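Local coordinates for protein putative mandelate racemase/muconate lactonizing enzyme (Bordetella bronchiseptica, PDB 3DDM) that is of unknown function but belongs to the mandelate racemase/muconate lactonizing enzyme family, combining an N-terminal capping domain with a TIM-type barrel, at residues Arg16-Arg21 with Leu42-Asp47; Asp37-Leu42 with Val57-Pro62; Gln217-Leu222 with Gln248-Pro253; Glu242-Ala247 with Ala272-Val277. The protein carries 1 engineered substitution. All blocks are in the same frame, centred on the assembly; numbering follows the deposited sequence.

Contact 1: Arg16-Arg21 with Leu42-Asp47; sequences RAHVFR and LVEVED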
loop_
_atom_site.group_PDB
_atom_site.type_symbol
_atom_site.label_atom_id
_atom_site.label_comp_id
_atom_site.label_asym_id
_atom_site.label_seq_id
_atom_site.Cartn_x
_atom_site.Cartn_y
_atom_site.Cartn_z
ATOM N N ARG A 16 -3.416 14.069 -17.053
ATOM C CA ARG A 16 -4.759 13.770 -16.564
ATOM C C ARG A 16 -5.044 12.282 -16.466
ATOM O O ARG A 16 -4.508 11.478 -17.234
ATOM C CB ARG A 16 -5.813 14.431 -17.460
ATOM C CG ARG A 16 -5.566 15.910 -17.687
ATOM C CD ARG A 16 -6.754 16.613 -18.341
ATOM N NE ARG A 16 -7.911 16.693 -17.447
ATOM C CZ ARG A 16 -8.959 17.494 -17.641
ATOM N NH1 ARG A 16 -9.004 18.298 -18.704
ATOM N NH2 ARG A 16 -9.962 17.492 -16.766
ATOM N N ALA A 17 -5.891 11.922 -15.508
ATOM C CA ALA A 17 -6.272 10.534 -15.299
ATOM C C ALA A 17 -7.779 10.415 -15.454
ATOM O O ALA A 17 -8.523 11.246 -14.943
ATOM C CB ALA A 17 -5.855 10.084 -13.915
ATOM N N HIS A 18 -8.229 9.390 -16.171
ATOM C CA HIS A 18 -9.655 9.183 -16.369
ATOM C C HIS A 18 -10.033 7.816 -15.854
ATOM O O HIS A 18 -9.374 6.822 -16.168
ATOM C CB HIS A 18 -10.017 9.283 -17.848
ATOM C CG HIS A 18 -9.433 10.480 -18.523
ATOM N ND1 HIS A 18 -8.241 10.434 -19.213
ATOM C CD2 HIS A 18 -9.839 11.770 -18.554
ATOM C CE1 HIS A 18 -7.935 11.644 -19.640
ATOM N NE2 HIS A 18 -8.886 12.474 -19.252
ATOM N N VAL A 19 -11.093 7.766 -15.059
ATOM C CA VAL A 19 -11.553 6.505 -14.501
ATOM C C VAL A 19 -12.811 6.026 -15.213
ATOM O O VAL A 19 -13.661 6.823 -15.595
ATOM C CB VAL A 19 -11.861 6.637 -13.001
ATOM C CG1 VAL A 19 -12.248 5.282 -12.436
ATOM C CG2 VAL A 19 -10.657 7.213 -12.269
ATOM N N PHE A 20 -12.911 4.714 -15.397
ATOM C CA PHE A 20 -14.054 4.100 -16.051
ATOM C C PHE A 20 -14.447 2.861 -15.285
ATOM O O PHE A 20 -13.588 2.150 -14.763
ATOM C CB PHE A 20 -13.719 3.709 -17.486
ATOM C CG PHE A 20 -13.422 4.872 -18.364
ATOM C CD1 PHE A 20 -12.117 5.314 -18.537
ATOM C CD2 PHE A 20 -14.452 5.565 -18.982
ATOM C CE1 PHE A 20 -11.839 6.434 -19.315
ATOM C CE2 PHE A 20 -14.188 6.685 -19.761
ATOM C CZ PHE A 20 -12.876 7.122 -19.927
ATOM N N ARG A 21 -15.747 2.617 -15.200
ATOM C CA ARG A 21 -16.242 1.443 -14.508
ATOM C C ARG A 21 -17.379 0.895 -15.343
ATOM O O ARG A 21 -18.461 1.473 -15.398
ATOM C CB ARG A 21 -16.720 1.796 -13.094
ATOM C CG ARG A 21 -15.731 2.656 -12.316
ATOM C CD ARG A 21 -15.958 2.597 -10.812
ATOM N NE ARG A 21 -15.578 1.290 -10.293
ATOM C CZ ARG A 21 -14.651 1.082 -9.362
ATOM N NH1 ARG A 21 -13.988 2.092 -8.815
ATOM N NH2 ARG A 21 -14.372 -0.158 -8.999
ATOM N N LEU A 42 -7.091 5.279 -17.219
ATOM C CA LEU A 42 -6.252 5.614 -18.362
ATOM C C LEU A 42 -5.592 6.958 -18.083
ATOM O O LEU A 42 -6.210 7.862 -17.515
ATOM C CB LEU A 42 -7.097 5.683 -19.641
ATOM C CG LEU A 42 -7.929 4.436 -19.996
ATOM C CD1 LEU A 42 -8.665 4.664 -21.318
ATOM C CD2 LEU A 42 -7.030 3.207 -20.093
ATOM N N VAL A 43 -4.327 7.089 -18.452
ATOM C CA VAL A 43 -3.628 8.347 -18.226
ATOM C C VAL A 43 -3.094 8.902 -19.529
ATOM O O VAL A 43 -2.673 8.144 -20.412
ATOM C CB VAL A 43 -2.466 8.182 -17.222
ATOM C CG1 VAL A 43 -3.027 8.005 -15.818
ATOM C CG2 VAL A 43 -1.621 6.977 -17.598
ATOM N N GLU A 44 -3.148 10.225 -19.655
ATOM C CA GLU A 44 -2.651 10.889 -20.850
ATOM C C GLU A 44 -1.704 11.994 -20.450
ATOM O O GLU A 44 -2.069 12.884 -19.697
ATOM C CB GLU A 44 -3.799 11.477 -21.677
ATOM C CG GLU A 44 -4.633 12.525 -20.961
ATOM C CD GLU A 44 -5.596 13.246 -21.898
ATOM O OE1 GLU A 44 -5.153 13.747 -22.951
ATOM O OE2 GLU A 44 -6.798 13.325 -21.577
ATOM N N VAL A 45 -0.473 11.915 -20.933
ATOM C CA VAL A 45 0.514 12.938 -20.638
ATOM C C VAL A 45 0.704 13.825 -21.858
ATOM O O VAL A 45 1.078 13.341 -22.926
ATOM C CB VAL A 45 1.875 12.334 -20.291
ATOM C CG1 VAL A 45 2.891 13.463 -20.095
ATOM C CG2 VAL A 45 1.760 11.474 -19.035
ATOM N N GLU A 46 0.438 15.119 -21.708
ATOM C CA GLU A 46 0.613 16.046 -22.814
ATOM C C GLU A 46 1.979 16.717 -22.754
ATOM O O GLU A 46 2.403 17.231 -21.718
ATOM C CB GLU A 46 -0.463 17.126 -22.827
ATOM C CG GLU A 46 -0.463 17.899 -24.137
ATOM C CD GLU A 46 -1.416 19.069 -24.132
ATOM O OE1 GLU A 46 -2.583 18.877 -23.724
ATOM O OE2 GLU A 46 -1.003 20.177 -24.545
ATOM N N ASP A 47 2.645 16.703 -23.898
ATOM C CA ASP A 47 3.970 17.272 -24.090
ATOM C C ASP A 47 3.927 18.797 -24.074
ATOM O O ASP A 47 2.856 19.406 -24.133
ATOM C CB ASP A 47 4.488 16.799 -25.446
ATOM C CG ASP A 47 5.974 16.887 -25.570
ATOM O OD1 ASP A 47 6.490 16.454 -26.626
ATOM O OD2 ASP A 47 6.625 17.379 -24.623
#

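Contact 2: Asp37-Leu42 with Val57-Pro62; sequences DRPAVL and VWCNFP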
loop_
_atom_site.group_PDB
_atom_site.type_symbol
_atom_site.label_atom_id
_atom_site.label_comp_id
_atom_site.label_asym_id
_atom_site.label_seq_id
_atom_site.Cartn_x
_atom_site.Cartn_y
_atom_site.Cartn_z
ATOM N N ASP A 37 -18.224 -4.846 -11.422
ATOM C CA ASP A 37 -17.930 -4.000 -12.574
ATOM C C ASP A 37 -16.427 -4.015 -12.850
ATOM O O ASP A 37 -15.617 -4.187 -11.937
ATOM C CB ASP A 37 -18.395 -2.566 -12.325
ATOM C CG ASP A 37 -17.720 -1.936 -11.125
ATOM O OD1 ASP A 37 -18.033 -2.344 -9.984
ATOM O OD2 ASP A 37 -16.865 -1.042 -11.323
ATOM N N ARG A 38 -16.067 -3.846 -14.118
ATOM C CA ARG A 38 -14.673 -3.834 -14.542
ATOM C C ARG A 38 -14.186 -2.391 -14.513
ATOM O O ARG A 38 -14.712 -1.540 -15.222
ATOM C CB ARG A 38 -14.563 -4.401 -15.956
ATOM C CG ARG A 38 -15.299 -5.730 -16.134
ATOM C CD ARG A 38 -14.350 -6.885 -16.410
ATOM N NE ARG A 38 -13.391 -7.075 -15.328
ATOM C CZ ARG A 38 -12.206 -7.657 -15.478
ATOM N NH1 ARG A 38 -11.824 -8.109 -16.665
ATOM N NH2 ARG A 38 -11.396 -7.782 -14.435
ATOM N N PRO A 39 -13.176 -2.095 -13.678
ATOM C CA PRO A 39 -12.631 -0.741 -13.563
ATOM C C PRO A 39 -11.448 -0.499 -14.486
ATOM O O PRO A 39 -10.889 -1.429 -15.045
ATOM C CB PRO A 39 -12.227 -0.675 -12.102
ATOM C CG PRO A 39 -11.647 -2.038 -11.897
ATOM C CD PRO A 39 -12.622 -2.967 -12.626
ATOM N N ALA A 40 -11.067 0.761 -14.636
ATOM C CA ALA A 40 -9.931 1.117 -15.475
ATOM C C ALA A 40 -9.489 2.561 -15.222
ATOM O O ALA A 40 -10.305 3.428 -14.904
ATOM C CB ALA A 40 -10.287 0.935 -16.934
ATOM N N VAL A 41 -8.189 2.808 -15.334
ATOM C CA VAL A 41 -7.660 4.157 -15.158
ATOM C C VAL A 41 -6.694 4.406 -16.302
ATOM O O VAL A 41 -5.626 3.797 -16.371
ATOM C CB VAL A 41 -6.907 4.332 -13.820
ATOM C CG1 VAL A 41 -6.336 5.735 -13.734
ATOM C CG2 VAL A 41 -7.843 4.103 -12.661
ATOM N N LEU A 42 -7.091 5.279 -17.219
ATOM C CA LEU A 42 -6.252 5.614 -18.362
ATOM C C LEU A 42 -5.592 6.958 -18.083
ATOM O O LEU A 42 -6.210 7.862 -17.515
ATOM C CB LEU A 42 -7.097 5.683 -19.641
ATOM C CG LEU A 42 -7.929 4.436 -19.996
ATOM C CD1 LEU A 42 -8.665 4.664 -21.318
ATOM C CD2 LEU A 42 -7.030 3.207 -20.093
ATOM N N VAL A 57 -3.079 2.483 -15.703
ATOM C CA VAL A 57 -2.586 2.189 -14.368
ATOM C C VAL A 57 -3.363 0.996 -13.840
ATOM O O VAL A 57 -4.585 1.054 -13.716
ATOM C CB VAL A 57 -2.783 3.372 -13.400
ATOM C CG1 VAL A 57 -2.307 2.978 -12.008
ATOM C CG2 VAL A 57 -2.020 4.586 -13.896
ATOM N N TRP A 58 -2.652 -0.090 -13.548
ATOM C CA TRP A 58 -3.270 -1.300 -13.023
ATOM C C TRP A 58 -4.210 -0.934 -11.879
ATOM O O TRP A 58 -3.872 -0.099 -11.021
ATOM C CB TRP A 58 -2.196 -2.249 -12.498
ATOM C CG TRP A 58 -2.747 -3.555 -12.013
ATOM C CD1 TRP A 58 -3.009 -4.668 -12.767
ATOM C CD2 TRP A 58 -3.147 -3.875 -10.674
ATOM N NE1 TRP A 58 -3.549 -5.657 -11.981
ATOM C CE2 TRP A 58 -3.645 -5.200 -10.692
ATOM C CE3 TRP A 58 -3.139 -3.170 -9.461
ATOM C CZ2 TRP A 58 -4.127 -5.837 -9.541
ATOM C CZ3 TRP A 58 -3.620 -3.800 -8.321
ATOM C CH2 TRP A 58 -4.106 -5.122 -8.369
ATOM N N CYS A 59 -5.387 -1.551 -11.849
ATOM C CA CYS A 59 -6.318 -1.243 -10.775
ATOM C C CYS A 59 -7.404 -2.285 -10.576
ATOM O O CYS A 59 -8.512 -1.955 -10.160
ATOM C CB CYS A 59 -6.969 0.125 -11.020
ATOM S SG CYS A 59 -8.212 0.138 -12.340
ATOM N N ASN A 60 -7.108 -3.545 -10.856
ATOM C CA ASN A 60 -8.143 -4.558 -10.686
ATOM C C ASN A 60 -8.593 -4.702 -9.242
ATOM O O ASN A 60 -9.784 -4.791 -8.977
ATOM C CB ASN A 60 -7.685 -5.909 -11.240
ATOM C CG ASN A 60 -7.709 -5.945 -12.757
ATOM O OD1 ASN A 60 -8.724 -5.622 -13.379
ATOM N ND2 ASN A 60 -6.593 -6.339 -13.360
ATOM N N PHE A 61 -7.647 -4.710 -8.311
ATOM C CA PHE A 61 -7.980 -4.831 -6.899
ATOM C C PHE A 61 -7.335 -3.712 -6.084
ATOM O O PHE A 61 -6.269 -3.208 -6.441
ATOM C CB PHE A 61 -7.520 -6.185 -6.341
ATOM C CG PHE A 61 -7.997 -7.367 -7.131
ATOM C CD1 PHE A 61 -7.166 -7.971 -8.076
ATOM C CD2 PHE A 61 -9.279 -7.878 -6.939
ATOM C CE1 PHE A 61 -7.606 -9.073 -8.824
ATOM C CE2 PHE A 61 -9.732 -8.981 -7.680
ATOM C CZ PHE A 61 -8.893 -9.578 -8.625
ATOM N N PRO A 62 -8.004 -3.274 -5.002
ATOM C CA PRO A 62 -9.305 -3.799 -4.573
ATOM C C PRO A 62 -10.345 -3.245 -5.545
ATOM O O PRO A 62 -10.008 -2.403 -6.374
ATOM C CB PRO A 62 -9.454 -3.230 -3.162
ATOM C CG PRO A 62 -8.760 -1.905 -3.275
ATOM C CD PRO A 62 -7.504 -2.269 -4.045
#

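Contact 3: Gln217-Leu222 with Gln248-Pro253; sequences QMAQRL and QAAPMP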
loop_
_atom_site.group_PDB
_atom_site.type_symbol
_atom_site.label_atom_id
_atom_site.label_comp_id
_atom_site.label_asym_id
_atom_site.label_seq_id
_atom_site.Cartn_x
_atom_site.Cartn_y
_atom_site.Cartn_z
ATOM N N GLN A 217 1.898 -31.288 -3.172
ATOM C CA GLN A 217 0.875 -32.293 -3.428
ATOM C C GLN A 217 0.155 -32.049 -4.754
ATOM O O GLN A 217 0.073 -32.946 -5.591
ATOM C CB GLN A 217 -0.141 -32.288 -2.292
ATOM C CG GLN A 217 -1.270 -33.259 -2.473
ATOM C CD GLN A 217 -2.459 -32.907 -1.602
ATOM O OE1 GLN A 217 -2.371 -32.914 -0.369
ATOM N NE2 GLN A 217 -3.582 -32.582 -2.243
ATOM N N MET A 218 -0.366 -30.837 -4.947
ATOM C CA MET A 218 -1.082 -30.514 -6.178
ATOM C C MET A 218 -0.186 -30.500 -7.415
ATOM O O MET A 218 -0.570 -31.016 -8.463
ATOM C CB MET A 218 -1.796 -29.169 -6.049
ATOM C CG MET A 218 -3.034 -29.192 -5.177
ATOM S SD MET A 218 -4.324 -30.326 -5.738
ATOM C CE MET A 218 -4.818 -29.540 -7.285
ATOM N N ALA A 219 1.003 -29.916 -7.304
ATOM C CA ALA A 219 1.907 -29.866 -8.448
ATOM C C ALA A 219 2.163 -31.276 -8.965
ATOM O O ALA A 219 2.435 -31.479 -10.145
ATOM C CB ALA A 219 3.210 -29.208 -8.056
ATOM N N GLN A 220 2.065 -32.251 -8.065
ATOM C CA GLN A 220 2.276 -33.658 -8.398
ATOM C C GLN A 220 1.059 -34.219 -9.141
ATOM O O GLN A 220 1.193 -34.827 -10.205
ATOM C CB GLN A 220 2.496 -34.467 -7.117
ATOM C CG GLN A 220 3.748 -35.332 -7.105
ATOM C CD GLN A 220 5.017 -34.533 -6.860
ATOM O OE1 GLN A 220 5.181 -33.903 -5.807
ATOM N NE2 GLN A 220 5.927 -34.562 -7.828
ATOM N N ARG A 221 -0.120 -34.011 -8.558
ATOM C CA ARG A 221 -1.382 -34.471 -9.124
ATOM C C ARG A 221 -1.715 -33.801 -10.462
ATOM O O ARG A 221 -2.501 -34.333 -11.243
ATOM C CB ARG A 221 -2.512 -34.222 -8.123
ATOM C CG ARG A 221 -2.309 -34.947 -6.799
ATOM C CD ARG A 221 -3.266 -34.472 -5.712
ATOM N NE ARG A 221 -4.659 -34.809 -5.988
ATOM C CZ ARG A 221 -5.664 -34.523 -5.165
ATOM N NH1 ARG A 221 -5.418 -33.896 -4.021
ATOM N NH2 ARG A 221 -6.910 -34.861 -5.481
ATOM N N LEU A 222 -1.127 -32.637 -10.724
ATOM C CA LEU A 222 -1.374 -31.935 -11.979
ATOM C C LEU A 222 -0.445 -32.445 -13.073
ATOM O O LEU A 222 -0.760 -32.343 -14.256
ATOM C CB LEU A 222 -1.168 -30.423 -11.817
ATOM C CG LEU A 222 -2.198 -29.627 -11.009
ATOM C CD1 LEU A 222 -1.732 -28.191 -10.900
ATOM C CD2 LEU A 222 -3.561 -29.696 -11.673
ATOM N N GLN A 248 11.741 -27.793 -7.108
ATOM C CA GLN A 248 12.360 -29.099 -7.308
ATOM C C GLN A 248 11.336 -30.229 -7.322
ATOM O O GLN A 248 11.463 -31.190 -8.083
ATOM C CB GLN A 248 13.371 -29.396 -6.201
ATOM C CG GLN A 248 14.408 -28.325 -5.954
ATOM C CD GLN A 248 15.395 -28.744 -4.876
ATOM O OE1 GLN A 248 15.017 -29.392 -3.889
ATOM N NE2 GLN A 248 16.665 -28.371 -5.052
ATOM N N ALA A 249 10.327 -30.119 -6.471
ATOM C CA ALA A 249 9.299 -31.143 -6.382
ATOM C C ALA A 249 8.276 -31.079 -7.510
ATOM O O ALA A 249 7.611 -32.073 -7.800
ATOM C CB ALA A 249 8.583 -31.041 -5.037
ATOM N N ALA A 250 8.139 -29.922 -8.146
ATOM C CA ALA A 250 7.160 -29.785 -9.213
ATOM C C ALA A 250 7.626 -30.377 -10.538
ATOM O O ALA A 250 8.781 -30.224 -10.935
ATOM C CB ALA A 250 6.790 -28.327 -9.393
ATOM N N PRO A 251 6.722 -31.072 -11.239
ATOM C CA PRO A 251 7.003 -31.704 -12.530
ATOM C C PRO A 251 7.063 -30.639 -13.613
ATOM O O PRO A 251 7.732 -30.810 -14.631
ATOM C CB PRO A 251 5.809 -32.627 -12.748
ATOM C CG PRO A 251 5.128 -32.706 -11.393
ATOM C CD PRO A 251 5.343 -31.353 -10.810
ATOM N N MET A 252 6.340 -29.543 -13.391
ATOM C CA MET A 252 6.303 -28.450 -14.349
ATOM C C MET A 252 6.998 -27.229 -13.779
ATOM O O MET A 252 7.231 -27.140 -12.572
ATOM C CB MET A 252 4.850 -28.090 -14.692
ATOM C CG MET A 252 4.097 -27.274 -13.622
ATOM S SD MET A 252 3.811 -28.111 -12.046
ATOM C CE MET A 252 2.523 -29.248 -12.505
ATOM N N PRO A 253 7.363 -26.272 -14.648
ATOM C CA PRO A 253 8.026 -25.077 -14.125
ATOM C C PRO A 253 7.041 -24.134 -13.410
ATOM O O PRO A 253 5.825 -24.176 -13.629
ATOM C CB PRO A 253 8.672 -24.459 -15.374
ATOM C CG PRO A 253 7.786 -24.905 -16.488
ATOM C CD PRO A 253 7.480 -26.340 -16.119
#

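Contact 4: Glu242-Ala247 with Ala272-Val277; sequences EWAELA and ARSLRV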
loop_
_atom_site.group_PDB
_atom_site.type_symbol
_atom_site.label_atom_id
_atom_site.label_comp_id
_atom_site.label_asym_id
_atom_site.label_seq_id
_atom_site.Cartn_x
_atom_site.Cartn_y
_atom_site.Cartn_z
ATOM N N GLU A 242 11.103 -21.941 0.397
ATOM C CA GLU A 242 9.872 -22.634 0.056
ATOM C C GLU A 242 9.694 -22.743 -1.450
ATOM O O GLU A 242 9.178 -23.748 -1.945
ATOM C CB GLU A 242 8.670 -21.932 0.693
ATOM C CG GLU A 242 8.795 -21.748 2.194
ATOM C CD GLU A 242 7.476 -21.404 2.874
ATOM O OE1 GLU A 242 7.511 -20.928 4.031
ATOM O OE2 GLU A 242 6.406 -21.621 2.264
ATOM N N TRP A 243 10.121 -21.710 -2.175
ATOM C CA TRP A 243 10.026 -21.701 -3.635
ATOM C C TRP A 243 11.044 -22.661 -4.208
ATOM O O TRP A 243 10.766 -23.393 -5.157
ATOM C CB TRP A 243 10.279 -20.301 -4.204
ATOM C CG TRP A 243 9.103 -19.392 -4.088
ATOM C CD1 TRP A 243 8.867 -18.477 -3.107
ATOM C CD2 TRP A 243 7.975 -19.339 -4.967
ATOM N NE1 TRP A 243 7.662 -17.855 -3.318
ATOM C CE2 TRP A 243 7.092 -18.365 -4.454
ATOM C CE3 TRP A 243 7.624 -20.020 -6.141
ATOM C CZ2 TRP A 243 5.877 -18.052 -5.073
ATOM C CZ3 TRP A 243 6.415 -19.709 -6.758
ATOM C CH2 TRP A 243 5.556 -18.733 -6.221
ATOM N N ALA A 244 12.232 -22.647 -3.623
ATOM C CA ALA A 244 13.295 -23.526 -4.070
ATOM C C ALA A 244 12.854 -24.978 -3.904
ATOM O O ALA A 244 13.074 -25.806 -4.784
ATOM C CB ALA A 244 14.561 -23.258 -3.273
ATOM N N GLU A 245 12.219 -25.284 -2.781
ATOM C CA GLU A 245 11.766 -26.639 -2.534
ATOM C C GLU A 245 10.657 -27.042 -3.493
ATOM O O GLU A 245 10.710 -28.110 -4.102
ATOM C CB GLU A 245 11.259 -26.795 -1.108
ATOM C CG GLU A 245 11.003 -28.243 -0.745
ATOM C CD GLU A 245 10.204 -28.408 0.530
ATOM O OE1 GLU A 245 10.570 -27.796 1.566
ATOM O OE2 GLU A 245 9.204 -29.164 0.490
ATOM N N LEU A 246 9.647 -26.191 -3.622
ATOM C CA LEU A 246 8.531 -26.490 -4.511
ATOM C C LEU A 246 9.008 -26.674 -5.948
ATOM O O LEU A 246 8.580 -27.598 -6.643
ATOM C CB LEU A 246 7.488 -25.367 -4.460
ATOM C CG LEU A 246 6.229 -25.597 -5.306
ATOM C CD1 LEU A 246 5.522 -26.856 -4.833
ATOM C CD2 LEU A 246 5.309 -24.396 -5.203
ATOM N N ALA A 247 9.903 -25.793 -6.384
ATOM C CA ALA A 247 10.423 -25.847 -7.739
ATOM C C ALA A 247 11.014 -27.213 -8.060
ATOM O O ALA A 247 10.801 -27.741 -9.145
ATOM C CB ALA A 247 11.462 -24.755 -7.938
ATOM N N ALA A 272 17.635 -16.956 -8.007
ATOM C CA ALA A 272 17.229 -18.291 -7.571
ATOM C C ALA A 272 16.771 -19.211 -8.695
ATOM O O ALA A 272 17.004 -20.416 -8.651
ATOM C CB ALA A 272 16.134 -18.174 -6.526
ATOM N N ARG A 273 16.109 -18.648 -9.698
ATOM C CA ARG A 273 15.623 -19.442 -10.819
ATOM C C ARG A 273 14.608 -20.502 -10.376
ATOM O O ARG A 273 14.489 -21.562 -10.995
ATOM C CB ARG A 273 16.801 -20.098 -11.554
ATOM C CG ARG A 273 17.869 -19.105 -12.026
ATOM C CD ARG A 273 19.072 -19.829 -12.590
ATOM N NE ARG A 273 18.773 -20.416 -13.889
ATOM C CZ ARG A 273 18.762 -19.728 -15.026
ATOM N NH1 ARG A 273 19.044 -18.424 -15.020
ATOM N NH2 ARG A 273 18.456 -20.336 -16.166
ATOM N N SER A 274 13.886 -20.212 -9.296
ATOM C CA SER A 274 12.850 -21.115 -8.807
ATOM C C SER A 274 11.696 -20.908 -9.780
ATOM O O SER A 274 11.000 -21.858 -10.166
ATOM C CB SER A 274 12.426 -20.742 -7.387
ATOM O OG SER A 274 13.477 -20.991 -6.472
ATOM N N LEU A 275 11.504 -19.651 -10.171
ATOM C CA LEU A 275 10.487 -19.302 -11.156
ATOM C C LEU A 275 11.189 -19.429 -12.510
ATOM O O LEU A 275 12.260 -18.849 -12.711
ATOM C CB LEU A 275 10.019 -17.853 -10.972
ATOM C CG LEU A 275 9.346 -17.501 -9.648
ATOM C CD1 LEU A 275 9.016 -16.014 -9.629
ATOM C CD2 LEU A 275 8.090 -18.338 -9.468
ATOM N N ARG A 276 10.621 -20.195 -13.433
ATOM C CA ARG A 276 11.242 -20.322 -14.751
ATOM C C ARG A 276 10.492 -19.498 -15.791
ATOM O O ARG A 276 10.947 -19.326 -16.921
ATOM C CB ARG A 276 11.324 -21.789 -15.170
ATOM C CG ARG A 276 12.408 -22.532 -14.427
ATOM C CD ARG A 276 12.617 -23.920 -14.973
ATOM N NE ARG A 276 14.041 -24.202 -15.100
ATOM C CZ ARG A 276 14.823 -23.687 -16.043
ATOM N NH1 ARG A 276 14.313 -22.864 -16.953
ATOM N NH2 ARG A 276 16.118 -23.976 -16.064
ATOM N N VAL A 277 9.340 -18.983 -15.384
ATOM C CA VAL A 277 8.515 -18.139 -16.230
ATOM C C VAL A 277 8.265 -16.869 -15.416
ATOM O O VAL A 277 7.500 -16.880 -14.447
ATOM C CB VAL A 277 7.173 -18.835 -16.564
ATOM C CG1 VAL A 277 6.324 -17.945 -17.465
ATOM C CG2 VAL A 277 7.444 -20.172 -17.231
#

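Contact 1: Arg16-Arg21 with Leu42-Asp47
R16, A17 and H18 pair in reverse order with E44, V43 and L42, and the axes of the two strands approach to 4.8 Å with their directions 161° apart. R16-E44 and H18-L42 are hydrogen-bonded pairs, each closed by two backbone bonds: R16 N to E44 O (3.2 Å) and E44 N to R16 O (3.0 Å), then H18 N to L42 O and L42 N to H18 O (both 2.9 Å). A17-V43, between them, is a non-hydrogen-bonded pair whose CA atoms lie 4.5 Å apart. Here A17 CB meets V43 CG1 at 4.0 Å, on the face where A17 packs against helix 65-81. R16, H18, L42 and E44 project from the other face. H18 and E44 are neighbours there, but the details of their approach are doubtful. The L42 and F20 side chains cross at about a right angle, with L42 CD1 4.1 Å from F20 CE1. With CG of F20 beside its backbone N (chi1 -65°), the phenyl group shares this side with H18, and both touch helix 374-380. Strands 14-23 and 37-46 thus form the first hairpin of the three-stranded antiparallel sheet characteristic of the enolase-type N-terminal capping domain.

Contact 2: Asp37-Leu42 with Val57-Pro62
C59 is a bump that presses its thiol into the shallow hollow that P39, A40 and V41 form along the strand. The sulfur touches the floor at A40, with SG 3.7 Å from A40 CA, and is flanked by two walls: P39 CG at 4.1 Å and V41 CG2 at 4.0 Å from C59 SG. The thiol reaches this hollow because SG lies between the backbone N and the carbonyl carbon of C59 (chi1 74°). In return the P39 ring bulges toward the loop, its CG resting 3.6 Å from C59 O. At the other end V41 and V57 meet flank to flank, and a straight hydrogen bond from V57 N to V41 O (2.9 Å, 167° at the hydrogen) ties the start of 57-62 to strand 37-46. This is the capping domain of an enolase-superfamily protein, in which the segment after the third strand commonly reaches toward the barrel; consistent with that, W58 makes a cation-pi contact with K284. Helix 65-81 fills in behind, with A66 against both V41 and C59. The R38 guanidinium and N60 amide have nearly parallel planes, 12° apart, but meet obliquely, with R38 NH2 3.6 Å from N60 OD1, while the stronger partner of R38 is D338, salt-bridged through NH1. Beyond N60 the loop runs to F61, which packs on T107 of the second subunit.

Contact 3: Gln217-Leu222 with Gln248-Pro253
A219 faces A250 at the centre of the contact, where their CA atoms come within 5.3 Å and their CB atoms within 3.9 Å. Small side chains on both segments permit this close approach. The dense part continues inward through M252, which sends its sulfur alongside the A219 methyl. Bends at chi2 and chi3 fold the M252 thioether back toward the helix, so that CE ends 3.9 Å from L222 CB. Beneath this cluster A219 and M252 both touch L230 of strand 229-231. The outer side, where P251 and Q220 lie exposed, is looser. P251 sets CD 4.1 Å from A219 CB, while Q220 bends at chi2 and reaches across to A249, giving a hydrogen bond from Q220 NE2 to A249 O of 3.0 Å; it is bent at the hydrogen (142°), and the acceptor lies 25° out of the amide plane. A249 ends helix 240-249, and A250 leaves helical geometry. Two successive outer helices of a TIM-type barrel are joined here, as the chain turns inward to strand 254-256.

Contact 4: Glu242-Ala247 with Ala272-Val277
W243 and L275 cross obliquely, with the six-membered part of the indole meeting one leucine methyl: L275 CD2 lies 3.5 Å from W243 CZ3 and 3.8 Å from W243 CE3. The indole stands on the helix with CG beside its own backbone N (chi1 -79°), and W243 also touches L254 and P233, which places it between the helix and the barrel strands. S274 points at the helix and fits between the side chains one turn apart: S274 CB is 3.9 Å from W243 CB, and A247 CB is 3.7 Å from S274 O. The serine OG lies over A244, 3.5 Å from A244 CA; no hydrogen bond links the two segments. In the alpha/beta barrel this is where helix 263-272 gives way to strand 275-278, alongside the preceding outer helix, 240-249. R273 makes the turn with a positive phi of 62°, and its guanidinium is held by A301 O. From S274 the chain heads inward, and V277 pairs through its backbone with L254 and G256.

Along the chain, contacts 1 and 2 come first and interleave, followed by contacts 3 and 4, which also interleave. Contacts 1 and 2 have centres 12 Å apart and share strand 37-46 and L42; the R21-D37 salt bridge ties them together within the capping domain's sheet. Contacts 3 and 4, again with centres 12 Å apart, use consecutive parts of helix 240-249, contact 4 its middle and contact 3 its C-terminal end, and touch through P253 and R276 in the barrel domain. The two pairs are well separated: nearest atoms of contacts 2 and 4 are about 16 Å apart, and the centres of contacts 1 and 3 about 43 Å. Each pair thus lies within one domain of the two-domain enolase-type architecture.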